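Local coordinates for protein MgGH51 (Meripilus giganteus, PDB 6ZPV) that probably hydrolyses terminal alpha-L-arabinofuranosyl residues from arabinose-containing glycans, as a fungal GH51 alpha-L-arabinofuranosidase, at residues His11-Met21 with Leu467-Ser478; Asn518-Ser526 with Ser538-Phe549. All blocks are in the same frame, centred on the assembly; numbering follows the deposited sequence.

Interaction 1. Residues His11-Met21 with Leu467-Ser478. With SO4 (sulfate ion), chain R.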
loop_
_atom_site.group_PDB
_atom_site.type_symbol
_atom_site.label_atom_id
_atom_site.label_comp_id
_atom_site.label_asym_id
_atom_site.label_seq_id
_atom_site.Cartn_x
_atom_site.Cartn_y
_atom_site.Cartn_z
ATOM N N HIS A 11 -21.045 0.641 -23.845
ATOM C CA HIS A 11 -20.323 1.747 -23.213
ATOM C C HIS A 11 -18.836 1.448 -23.189
ATOM O O HIS A 11 -18.427 0.288 -23.396
ATOM C CB HIS A 11 -20.869 2.077 -21.799
ATOM C CG HIS A 11 -20.600 1.045 -20.792
ATOM N ND1 HIS A 11 -21.484 0.033 -20.447
ATOM C CD2 HIS A 11 -19.510 0.874 -20.031
ATOM C CE1 HIS A 11 -20.885 -0.693 -19.454
ATOM N NE2 HIS A 11 -19.696 -0.174 -19.207
ATOM N N THR A 12 -18.071 2.465 -22.931
ATOM C CA THR A 12 -16.617 2.369 -22.749
ATOM C C THR A 12 -16.301 1.976 -21.336
ATOM O O THR A 12 -16.878 2.518 -20.362
ATOM C CB THR A 12 -15.970 3.717 -23.122
ATOM O OG1 THR A 12 -16.108 3.996 -24.521
ATOM C CG2 THR A 12 -14.499 3.775 -22.778
ATOM N N VAL A 13 -15.361 1.062 -21.179
ATOM C CA VAL A 13 -14.870 0.640 -19.853
ATOM C C VAL A 13 -13.787 1.637 -19.478
ATOM O O VAL A 13 -12.827 1.801 -20.212
ATOM C CB VAL A 13 -14.301 -0.773 -19.892
ATOM C CG1 VAL A 13 -13.851 -1.176 -18.502
ATOM C CG2 VAL A 13 -15.298 -1.773 -20.420
ATOM N N PRO A 14 -13.933 2.361 -18.352
ATOM C CA PRO A 14 -12.944 3.367 -17.961
ATOM C C PRO A 14 -11.542 2.775 -17.835
ATOM O O PRO A 14 -11.396 1.644 -17.336
ATOM C CB PRO A 14 -13.464 3.823 -16.587
ATOM C CG PRO A 14 -14.888 3.567 -16.566
ATOM C CD PRO A 14 -15.009 2.267 -17.360
ATOM N N SER A 15 -10.529 3.578 -18.132
ATOM C CA SER A 15 -9.131 3.145 -17.921
ATOM C C SER A 15 -8.857 2.909 -16.442
ATOM O O SER A 15 -7.943 2.100 -16.163
ATOM C CB SER A 15 -8.173 4.186 -18.491
ATOM O OG SER A 15 -8.086 5.348 -17.696
ATOM N N THR A 16 -9.591 3.531 -15.563
ATOM C CA THR A 16 -9.384 3.504 -14.120
ATOM C C THR A 16 -10.102 2.381 -13.389
ATOM O O THR A 16 -10.037 2.353 -12.168
ATOM C CB THR A 16 -9.804 4.877 -13.564
ATOM O OG1 THR A 16 -11.120 5.184 -14.043
ATOM C CG2 THR A 16 -8.835 5.970 -13.938
ATOM N N LEU A 17 -10.750 1.452 -14.107
ATOM C CA LEU A 17 -11.667 0.549 -13.375
ATOM C C LEU A 17 -10.968 -0.198 -12.260
ATOM O O LEU A 17 -11.580 -0.349 -11.178
ATOM C CB LEU A 17 -12.336 -0.415 -14.334
ATOM C CG LEU A 17 -13.386 -1.326 -13.720
ATOM C CD1 LEU A 17 -14.460 -0.579 -12.971
ATOM C CD2 LEU A 17 -14.016 -2.190 -14.801
ATOM N N TYR A 18 -9.782 -0.745 -12.455
ATOM C CA TYR A 18 -9.114 -1.575 -11.450
ATOM C C TYR A 18 -7.873 -0.897 -10.900
ATOM O O TYR A 18 -7.004 -0.492 -11.716
ATOM C CB TYR A 18 -8.773 -2.971 -11.982
ATOM C CG TYR A 18 -9.980 -3.706 -12.524
ATOM C CD1 TYR A 18 -10.934 -4.225 -11.661
ATOM C CD2 TYR A 18 -10.191 -3.842 -13.874
ATOM C CE1 TYR A 18 -12.077 -4.868 -12.156
ATOM C CE2 TYR A 18 -11.319 -4.484 -14.371
ATOM C CZ TYR A 18 -12.270 -4.983 -13.522
ATOM O OH TYR A 18 -13.391 -5.644 -13.977
ATOM N N GLY A 19 -7.712 -0.828 -9.599
ATOM C CA GLY A 19 -6.509 -0.211 -9.007
ATOM C C GLY A 19 -6.297 -0.651 -7.598
ATOM O O GLY A 19 -6.910 -1.634 -7.150
ATOM N N LEU A 20 -5.463 0.076 -6.874
ATOM C CA LEU A 20 -4.989 -0.301 -5.547
ATOM C C LEU A 20 -5.407 0.710 -4.493
ATOM O O LEU A 20 -5.514 1.927 -4.767
ATOM C CB LEU A 20 -3.459 -0.373 -5.546
ATOM C CG LEU A 20 -2.821 -1.233 -6.624
ATOM C CD1 LEU A 20 -1.321 -1.273 -6.415
ATOM C CD2 LEU A 20 -3.393 -2.631 -6.686
ATOM N N MET A 21 -5.621 0.210 -3.277
ATOM C CA MET A 21 -5.892 1.034 -2.095
ATOM C C MET A 21 -4.788 0.887 -1.075
ATOM O O MET A 21 -4.498 -0.231 -0.633
ATOM C CB MET A 21 -7.241 0.695 -1.457
ATOM C CG MET A 21 -7.626 1.552 -0.275
ATOM S SD MET A 21 -6.900 1.012 1.296
ATOM C CE MET A 21 -7.288 2.339 2.394
ATOM N N LEU A 467 -19.365 -4.851 -11.155
ATOM C CA LEU A 467 -18.643 -3.572 -11.283
ATOM C C LEU A 467 -18.346 -3.293 -12.763
ATOM O O LEU A 467 -18.499 -2.149 -13.239
ATOM C CB LEU A 467 -17.376 -3.589 -10.442
ATOM C CG LEU A 467 -17.547 -3.783 -8.942
ATOM C CD1 LEU A 467 -16.190 -3.791 -8.266
ATOM C CD2 LEU A 467 -18.410 -2.710 -8.315
ATOM N N GLU A 468 -17.908 -4.317 -13.471
ATOM C CA GLU A 468 -17.526 -4.143 -14.870
ATOM C C GLU A 468 -18.745 -3.911 -15.749
ATOM O O GLU A 468 -18.755 -3.009 -16.620
ATOM C CB GLU A 468 -16.664 -5.337 -15.340
ATOM C CG GLU A 468 -16.032 -5.162 -16.679
ATOM C CD GLU A 468 -15.007 -6.246 -16.984
ATOM O OE1 GLU A 468 -15.406 -7.295 -17.493
ATOM O OE2 GLU A 468 -13.794 -6.002 -16.686
ATOM N N ARG A 469 -19.823 -4.684 -15.550
ATOM C CA ARG A 469 -21.070 -4.426 -16.319
ATOM C C ARG A 469 -21.563 -2.988 -16.116
ATOM O O ARG A 469 -22.050 -2.344 -17.036
ATOM C CB ARG A 469 -22.134 -5.436 -15.870
ATOM C CG ARG A 469 -23.491 -5.177 -16.527
ATOM C CD ARG A 469 -24.530 -6.288 -16.300
ATOM N NE ARG A 469 -24.843 -6.449 -14.874
ATOM C CZ ARG A 469 -24.351 -7.399 -14.065
ATOM N NH1 ARG A 469 -23.582 -8.379 -14.505
ATOM N NH2 ARG A 469 -24.653 -7.342 -12.760
ATOM N N ASN A 470 -21.476 -2.519 -14.850
ATOM C CA ASN A 470 -21.942 -1.163 -14.451
ATOM C C ASN A 470 -20.839 -0.117 -14.550
ATOM O O ASN A 470 -20.980 0.941 -13.902
ATOM C CB ASN A 470 -22.560 -1.228 -13.087
ATOM C CG ASN A 470 -23.818 -2.066 -13.033
ATOM O OD1 ASN A 470 -24.824 -1.643 -13.625
ATOM N ND2 ASN A 470 -23.759 -3.220 -12.381
ATOM N N SER A 471 -19.814 -0.358 -15.368
ATOM C CA SER A 471 -18.657 0.579 -15.465
ATOM C C SER A 471 -18.962 1.830 -16.284
ATOM O O SER A 471 -18.075 2.683 -16.410
ATOM C CB SER A 471 -17.416 -0.135 -15.881
ATOM O OG SER A 471 -17.513 -0.718 -17.175
ATOM N N ASP A 472 -20.200 1.988 -16.753
ATOM C CA ASP A 472 -20.660 3.301 -17.202
ATOM C C ASP A 472 -20.707 4.266 -16.039
ATOM O O ASP A 472 -20.478 5.473 -16.248
ATOM C CB ASP A 472 -21.992 3.199 -17.942
ATOM C CG ASP A 472 -23.149 2.619 -17.150
ATOM O OD1 ASP A 472 -22.912 1.634 -16.409
ATOM O OD2 ASP A 472 -24.265 3.120 -17.342
ATOM N N ILE A 473 -21.022 3.807 -14.833
ATOM C CA ILE A 473 -21.074 4.653 -13.618
ATOM C C ILE A 473 -19.991 4.264 -12.597
ATOM O O ILE A 473 -19.638 5.123 -11.779
ATOM C CB ILE A 473 -22.471 4.688 -12.984
ATOM C CG1 ILE A 473 -22.907 3.344 -12.412
ATOM C CG2 ILE A 473 -23.455 5.314 -13.939
ATOM C CD1 ILE A 473 -24.172 3.402 -11.551
ATOM N N VAL A 474 -19.528 3.022 -12.537
ATOM C CA VAL A 474 -18.430 2.617 -11.662
ATOM C C VAL A 474 -17.124 2.921 -12.379
ATOM O O VAL A 474 -16.864 2.318 -13.445
ATOM C CB VAL A 474 -18.512 1.137 -11.265
ATOM C CG1 VAL A 474 -17.291 0.780 -10.392
ATOM C CG2 VAL A 474 -19.806 0.801 -10.560
ATOM N N PHE A 475 -16.334 3.864 -11.873
ATOM C CA PHE A 475 -15.121 4.260 -12.570
ATOM C C PHE A 475 -13.853 3.636 -12.008
ATOM O O PHE A 475 -12.815 3.674 -12.694
ATOM C CB PHE A 475 -14.952 5.787 -12.678
ATOM C CG PHE A 475 -14.472 6.505 -11.459
ATOM C CD1 PHE A 475 -15.343 6.790 -10.385
ATOM C CD2 PHE A 475 -13.150 6.863 -11.306
ATOM C CE1 PHE A 475 -14.915 7.485 -9.272
ATOM C CE2 PHE A 475 -12.733 7.576 -10.188
ATOM C CZ PHE A 475 -13.615 7.861 -9.166
ATOM N N ALA A 476 -13.888 3.083 -10.803
ATOM C CA ALA A 476 -12.667 2.633 -10.117
ATOM C C ALA A 476 -13.088 1.700 -8.982
ATOM O O ALA A 476 -14.140 1.913 -8.348
ATOM C CB ALA A 476 -11.936 3.852 -9.582
ATOM N N ALA A 477 -12.243 0.731 -8.672
ATOM C CA ALA A 477 -12.506 -0.269 -7.631
ATOM C C ALA A 477 -11.181 -0.811 -7.130
ATOM O O ALA A 477 -10.323 -1.190 -7.937
ATOM C CB ALA A 477 -13.366 -1.356 -8.182
ATOM N N SER A 478 -11.054 -0.930 -5.798
ATOM C CA SER A 478 -9.841 -1.460 -5.168
ATOM C C SER A 478 -10.177 -2.300 -3.943
ATOM O O SER A 478 -10.937 -1.881 -3.047
ATOM C CB SER A 478 -8.890 -0.303 -4.782
ATOM O OG SER A 478 -9.551 0.812 -4.210
HETATM S S SO4 R . -10.815 7.326 -18.376
HETATM O O1 SO4 R . -10.050 6.826 -17.215
HETATM O O2 SO4 R . -10.276 8.498 -18.996
HETATM O O3 SO4 R . -12.200 7.662 -17.868
HETATM O O4 SO4 R . -10.975 6.181 -19.261
#

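Interaction 2. Residues Asn518-Ser526 with Ser538-Phe549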
loop_
_atom_site.group_PDB
_atom_site.type_symbol
_atom_site.label_atom_id
_atom_site.label_comp_id
_atom_site.label_asym_id
_atom_site.label_seq_id
_atom_site.Cartn_x
_atom_site.Cartn_y
_atom_site.Cartn_z
ATOM N N ASN A 518 -6.911 -8.358 -18.158
ATOM C CA ASN A 518 -7.738 -8.918 -19.231
ATOM C C ASN A 518 -9.035 -8.070 -19.331
ATOM O O ASN A 518 -10.130 -8.563 -19.070
ATOM C CB ASN A 518 -8.015 -10.407 -18.965
ATOM C CG ASN A 518 -6.751 -11.187 -18.772
ATOM O OD1 ASN A 518 -6.048 -11.533 -19.718
ATOM N ND2 ASN A 518 -6.443 -11.483 -17.544
ATOM N N LYS A 519 -8.874 -6.827 -19.667
ATOM C CA LYS A 519 -9.940 -5.810 -19.608
ATOM C C LYS A 519 -9.869 -4.933 -20.875
ATOM O O LYS A 519 -8.848 -4.269 -21.131
ATOM C CB LYS A 519 -9.801 -4.894 -18.392
ATOM C CG LYS A 519 -10.977 -3.918 -18.235
ATOM C CD LYS A 519 -10.584 -2.638 -17.542
ATOM C CE LYS A 519 -9.860 -1.742 -18.434
ATOM N NZ LYS A 519 -9.394 -0.585 -17.739
ATOM N N GLY A 520 -10.880 -5.014 -21.661
ATOM C CA GLY A 520 -10.976 -4.177 -22.823
ATOM C C GLY A 520 -11.490 -2.764 -22.496
ATOM O O GLY A 520 -11.858 -2.460 -21.352
ATOM N N ASP A 521 -11.566 -1.946 -23.511
ATOM C CA ASP A 521 -12.122 -0.594 -23.454
ATOM C C ASP A 521 -13.565 -0.533 -23.915
ATOM O O ASP A 521 -14.192 0.517 -23.762
ATOM C CB ASP A 521 -11.211 0.416 -24.182
ATOM C CG ASP A 521 -11.013 0.133 -25.646
ATOM O OD1 ASP A 521 -11.571 -0.859 -26.143
ATOM O OD2 ASP A 521 -10.363 0.958 -26.323
ATOM N N GLN A 522 -14.115 -1.645 -24.409
ATOM C CA GLN A 522 -15.529 -1.711 -24.804
ATOM C C GLN A 522 -16.234 -2.752 -23.923
ATOM O O GLN A 522 -15.717 -3.887 -23.764
ATOM C CB GLN A 522 -15.677 -2.156 -26.267
ATOM C CG GLN A 522 -14.871 -1.337 -27.278
ATOM C CD GLN A 522 -15.075 -1.841 -28.676
ATOM O OE1 GLN A 522 -15.178 -3.058 -28.925
ATOM N NE2 GLN A 522 -15.174 -0.910 -29.654
ATOM N N TYR A 523 -17.421 -2.434 -23.398
ATOM C CA TYR A 523 -18.259 -3.410 -22.690
ATOM C C TYR A 523 -19.234 -4.031 -23.683
ATOM O O TYR A 523 -19.989 -3.293 -24.314
ATOM C CB TYR A 523 -19.020 -2.806 -21.503
ATOM C CG TYR A 523 -19.839 -3.849 -20.786
ATOM C CD1 TYR A 523 -19.230 -4.793 -19.968
ATOM C CD2 TYR A 523 -21.202 -3.938 -21.005
ATOM C CE1 TYR A 523 -19.953 -5.824 -19.401
ATOM C CE2 TYR A 523 -21.928 -4.941 -20.420
ATOM C CZ TYR A 523 -21.307 -5.914 -19.648
ATOM O OH TYR A 523 -22.016 -6.959 -19.094
ATOM N N LEU A 524 -19.221 -5.351 -23.772
ATOM C CA LEU A 524 -20.127 -6.093 -24.684
ATOM C C LEU A 524 -21.261 -6.700 -23.851
ATOM O O LEU A 524 -21.047 -7.627 -23.073
ATOM C CB LEU A 524 -19.367 -7.205 -25.416
ATOM C CG LEU A 524 -18.312 -6.764 -26.377
ATOM C CD1 LEU A 524 -17.635 -7.953 -26.986
ATOM C CD2 LEU A 524 -18.892 -5.915 -27.537
ATOM N N PRO A 525 -22.502 -6.179 -24.000
ATOM C CA PRO A 525 -23.603 -6.773 -23.248
ATOM C C PRO A 525 -23.761 -8.265 -23.596
ATOM O O PRO A 525 -23.462 -8.693 -24.735
ATOM C CB PRO A 525 -24.860 -5.982 -23.668
ATOM C CG PRO A 525 -24.326 -4.744 -24.321
ATOM C CD PRO A 525 -22.928 -5.045 -24.842
ATOM N N SER A 526 -24.272 -9.000 -22.633
ATOM C CA SER A 526 -24.515 -10.441 -22.792
ATOM C C SER A 526 -25.751 -10.792 -22.002
ATOM O O SER A 526 -26.235 -10.013 -21.148
ATOM C CB SER A 526 -23.303 -11.254 -22.382
ATOM O OG SER A 526 -22.999 -11.070 -20.996
ATOM N N SER A 538 -18.716 -11.366 -17.269
ATOM C CA SER A 538 -18.640 -10.023 -17.882
ATOM C C SER A 538 -17.689 -10.108 -19.072
ATOM O O SER A 538 -16.620 -10.739 -18.962
ATOM C CB SER A 538 -18.175 -8.989 -16.865
ATOM O OG SER A 538 -18.033 -7.710 -17.468
ATOM N N ILE A 539 -18.066 -9.473 -20.183
ATOM C CA ILE A 539 -17.330 -9.572 -21.452
ATOM C C ILE A 539 -16.950 -8.158 -21.869
ATOM O O ILE A 539 -17.808 -7.267 -21.990
ATOM C CB ILE A 539 -18.133 -10.300 -22.528
ATOM C CG1 ILE A 539 -18.584 -11.669 -22.001
ATOM C CG2 ILE A 539 -17.318 -10.398 -23.774
ATOM C CD1 ILE A 539 -19.483 -12.465 -22.888
ATOM N N THR A 540 -15.669 -7.976 -22.160
ATOM C CA THR A 540 -15.135 -6.721 -22.695
ATOM C C THR A 540 -14.269 -6.979 -23.903
ATOM O O THR A 540 -13.899 -8.145 -24.149
ATOM C CB THR A 540 -14.357 -5.906 -21.624
ATOM O OG1 THR A 540 -13.218 -6.668 -21.212
ATOM C CG2 THR A 540 -15.243 -5.544 -20.449
ATOM N N ARG A 541 -13.959 -5.935 -24.637
ATOM C CA ARG A 541 -13.207 -6.036 -25.910
ATOM C C ARG A 541 -12.223 -4.871 -26.021
ATOM O O ARG A 541 -12.624 -3.743 -25.738
ATOM C CB ARG A 541 -14.213 -6.114 -27.068
ATOM C CG ARG A 541 -13.602 -6.272 -28.455
ATOM C CD ARG A 541 -14.681 -6.521 -29.518
ATOM N NE ARG A 541 -14.172 -6.665 -30.871
ATOM C CZ ARG A 541 -13.853 -5.650 -31.690
ATOM N NH1 ARG A 541 -14.007 -4.377 -31.304
ATOM N NH2 ARG A 541 -13.323 -5.901 -32.889
ATOM N N ALA A 542 -11.027 -5.160 -26.485
ATOM C CA ALA A 542 -10.051 -4.135 -26.842
ATOM C C ALA A 542 -10.353 -3.623 -28.251
ATOM O O ALA A 542 -10.266 -4.383 -29.238
ATOM C CB ALA A 542 -8.688 -4.723 -26.745
ATOM N N SER A 543 -10.766 -2.363 -28.343
ATOM C CA SER A 543 -11.203 -1.791 -29.607
ATOM C C SER A 543 -10.136 -1.908 -30.720
ATOM O O SER A 543 -10.538 -2.080 -31.891
ATOM C CB SER A 543 -11.614 -0.364 -29.407
ATOM O OG SER A 543 -10.505 0.442 -29.014
ATOM N N SER A 544 -8.856 -1.794 -30.376
ATOM C CA SER A 544 -7.735 -1.678 -31.332
ATOM C C SER A 544 -7.430 -3.063 -31.916
ATOM O O SER A 544 -7.020 -3.141 -33.037
ATOM C CB SER A 544 -6.521 -1.108 -30.659
ATOM O OG SER A 544 -5.984 -1.966 -29.631
ATOM N N SER A 545 -7.541 -4.115 -31.137
ATOM C CA SER A 545 -7.061 -5.480 -31.513
ATOM C C SER A 545 -8.199 -6.474 -31.745
ATOM O O SER A 545 -7.954 -7.535 -32.370
ATOM C CB SER A 545 -6.123 -6.037 -30.467
ATOM O OG SER A 545 -6.894 -6.240 -29.299
ATOM N N GLY A 546 -9.373 -6.212 -31.168
ATOM C CA GLY A 546 -10.468 -7.175 -31.120
ATOM C C GLY A 546 -10.271 -8.270 -30.061
ATOM O O GLY A 546 -11.117 -9.166 -29.989
ATOM N N LYS A 547 -9.216 -8.204 -29.233
ATOM C CA LYS A 547 -9.073 -9.162 -28.122
ATOM C C LYS A 547 -10.303 -9.002 -27.222
ATOM O O LYS A 547 -10.660 -7.886 -26.805
ATOM C CB LYS A 547 -7.777 -8.946 -27.379
ATOM C CG LYS A 547 -6.580 -9.589 -27.953
ATOM C CD LYS A 547 -5.475 -9.523 -26.930
ATOM C CE LYS A 547 -4.356 -10.397 -27.350
ATOM N NZ LYS A 547 -3.281 -10.187 -26.361
ATOM N N THR A 548 -10.963 -10.128 -26.934
ATOM C CA THR A 548 -12.247 -10.154 -26.253
ATOM C C THR A 548 -12.102 -11.053 -25.028
ATOM O O THR A 548 -11.722 -12.253 -25.166
ATOM C CB THR A 548 -13.342 -10.643 -27.223
ATOM O OG1 THR A 548 -13.354 -9.793 -28.366
ATOM C CG2 THR A 548 -14.714 -10.689 -26.595
ATOM N N PHE A 549 -12.392 -10.489 -23.870
ATOM C CA PHE A 549 -12.097 -11.097 -22.549
ATOM C C PHE A 549 -13.384 -11.500 -21.887
ATOM O O PHE A 549 -14.198 -10.628 -21.538
ATOM C CB PHE A 549 -11.346 -10.097 -21.696
ATOM C CG PHE A 549 -10.164 -9.452 -22.360
ATOM C CD1 PHE A 549 -8.967 -10.114 -22.469
ATOM C CD2 PHE A 549 -10.261 -8.165 -22.852
ATOM C CE1 PHE A 549 -7.857 -9.523 -23.057
ATOM C CE2 PHE A 549 -9.186 -7.541 -23.434
ATOM C CZ PHE A 549 -7.995 -8.242 -23.559
HETATM O O HOH W 1 -21.041 -9.044 -20.745
#

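Interaction 1. Residues His11-Met21 with Leu467-Ser478
Tyr18 and Ala477 bridge their backbones at a single point, where Gly19 N donates to Ala477 O at 3.1 Å; close by, the CA atoms of Leu17 and Ala476 come within 4.0 Å. Ahead of this bridge a type I beta turn from Pro14 to Leu17 brings the chain up against the start of strand 474-479. In that turn Thr16 OG1, held between its own N and carbonyl carbon, gives a short 2.6 Å bond to Phe475 O, tilted out of the carbonyl plane. On the outside of the turn, Ser15 N and OG bind a sulfate, probably from the crystallisation liquor, which Arg344 also holds.

His11 lies against the turn that follows helix 454-469. Its NE2 donates almost straight to Ser471 OG (3.0 Å, 166°), in the ring plane, while Asp472 CB sits over one ring face as a CH-pi contact. Ser471 OG in turn donates a hydrogen bond to Glu468 O, in the carbonyl plane and on a lone pair, so the hydroxyl both accepts and donates and its rotation is fixed. Leu17 has CG anti to its N (chi1 -175°), which sends CD1 to Val474 CG1 at 4.1 Å and CD2 against Glu468. Tyr18 OH reaches Glu468 OE2 at 2.8 Å from above the carboxylate plane, ring and carboxylate being 74° apart; Lys551 and Ser538 also hold this carboxylate.

The bridge lies where the eight-stranded parallel barrel of this GH51 catalytic domain closes, between its first strand, 20-21, and its last, 474-479. Leu20 pairs with strand 224-227, Ser478 OG bonds Gly428 O on strand 424-432, and Tyr18 packs on helix 507-517.

Interaction 2. Residues Asn518-Ser526 with Ser538-Phe549
The chains of Gln522 and Arg541 travel alongside each other in one direction, their amide and guanidinium planes 31° apart. In the conformer described, Arg541 NH1 donates to Gln522 OE1 at 3.0 Å, in the guanidinium plane but tilted from that of the amide; a second conformer is modelled, so this contact is less certain than the backbone pairing. The arginine chain, extended as far as NE, carries NH2 to Thr626 O. Next to them Asp521 is gripped by Ser543 at both oxygens: Ser543 OG bonds OD2 at 2.7 Å on the syn lone pair, and Ser543 N meets OD1 at 2.8 Å. Two residues, Asp521 and Gln522, stand against the single Arg541 across the ladder, which makes a classic beta bulge in the antiparallel hairpin of strands 522-523 and 535-541. Backbone bonds join Gln522 and Arg541 in both directions, and Leu524 N bonds Ile539 O.

Leu524 leans over that ladder, CD1 touching Ile539 CG2 (4.0 Å), Arg541 CB and Thr548 CG2. Where Asn518 and Lys519 pass strand 547-554, one face of the Phe549 ring lies under their peptide, with Asn518 C 3.5 Å above its plane. Thr540 OG1 accepts from Gly520 N at 2.9 Å, nearly straight (169°). Tyr523 brings its ring edge to Ser538 OG, whose hydroxyl is hydrogen-bonded to Glu468 of helix 454-469, and a water links Tyr523 OH and Leu524 O with Ser526 OG and Ile539 N.

Overall arrangement
The centres of interactions 1 and 2 lie about 13 Å apart, and the two contacts touch directly. Glu468 OE1, from the helix of interaction 1, probably bonds Ser538 OG of interaction 2 at 2.7 Å, while Val13 N probably bonds Asp521 O at 2.9 Å. The second link reflects a shared sheet: strand 11-12 pairs along 522-523, and the rings of His11 and Tyr523 meet nearly parallel, about 15° between planes. The N-terminal segment therefore runs from the C-terminal beta domain into the barrel. A glycerol, probably from the crystallisation liquor, lies about 5 Å from the Met21 side chain of interaction 1.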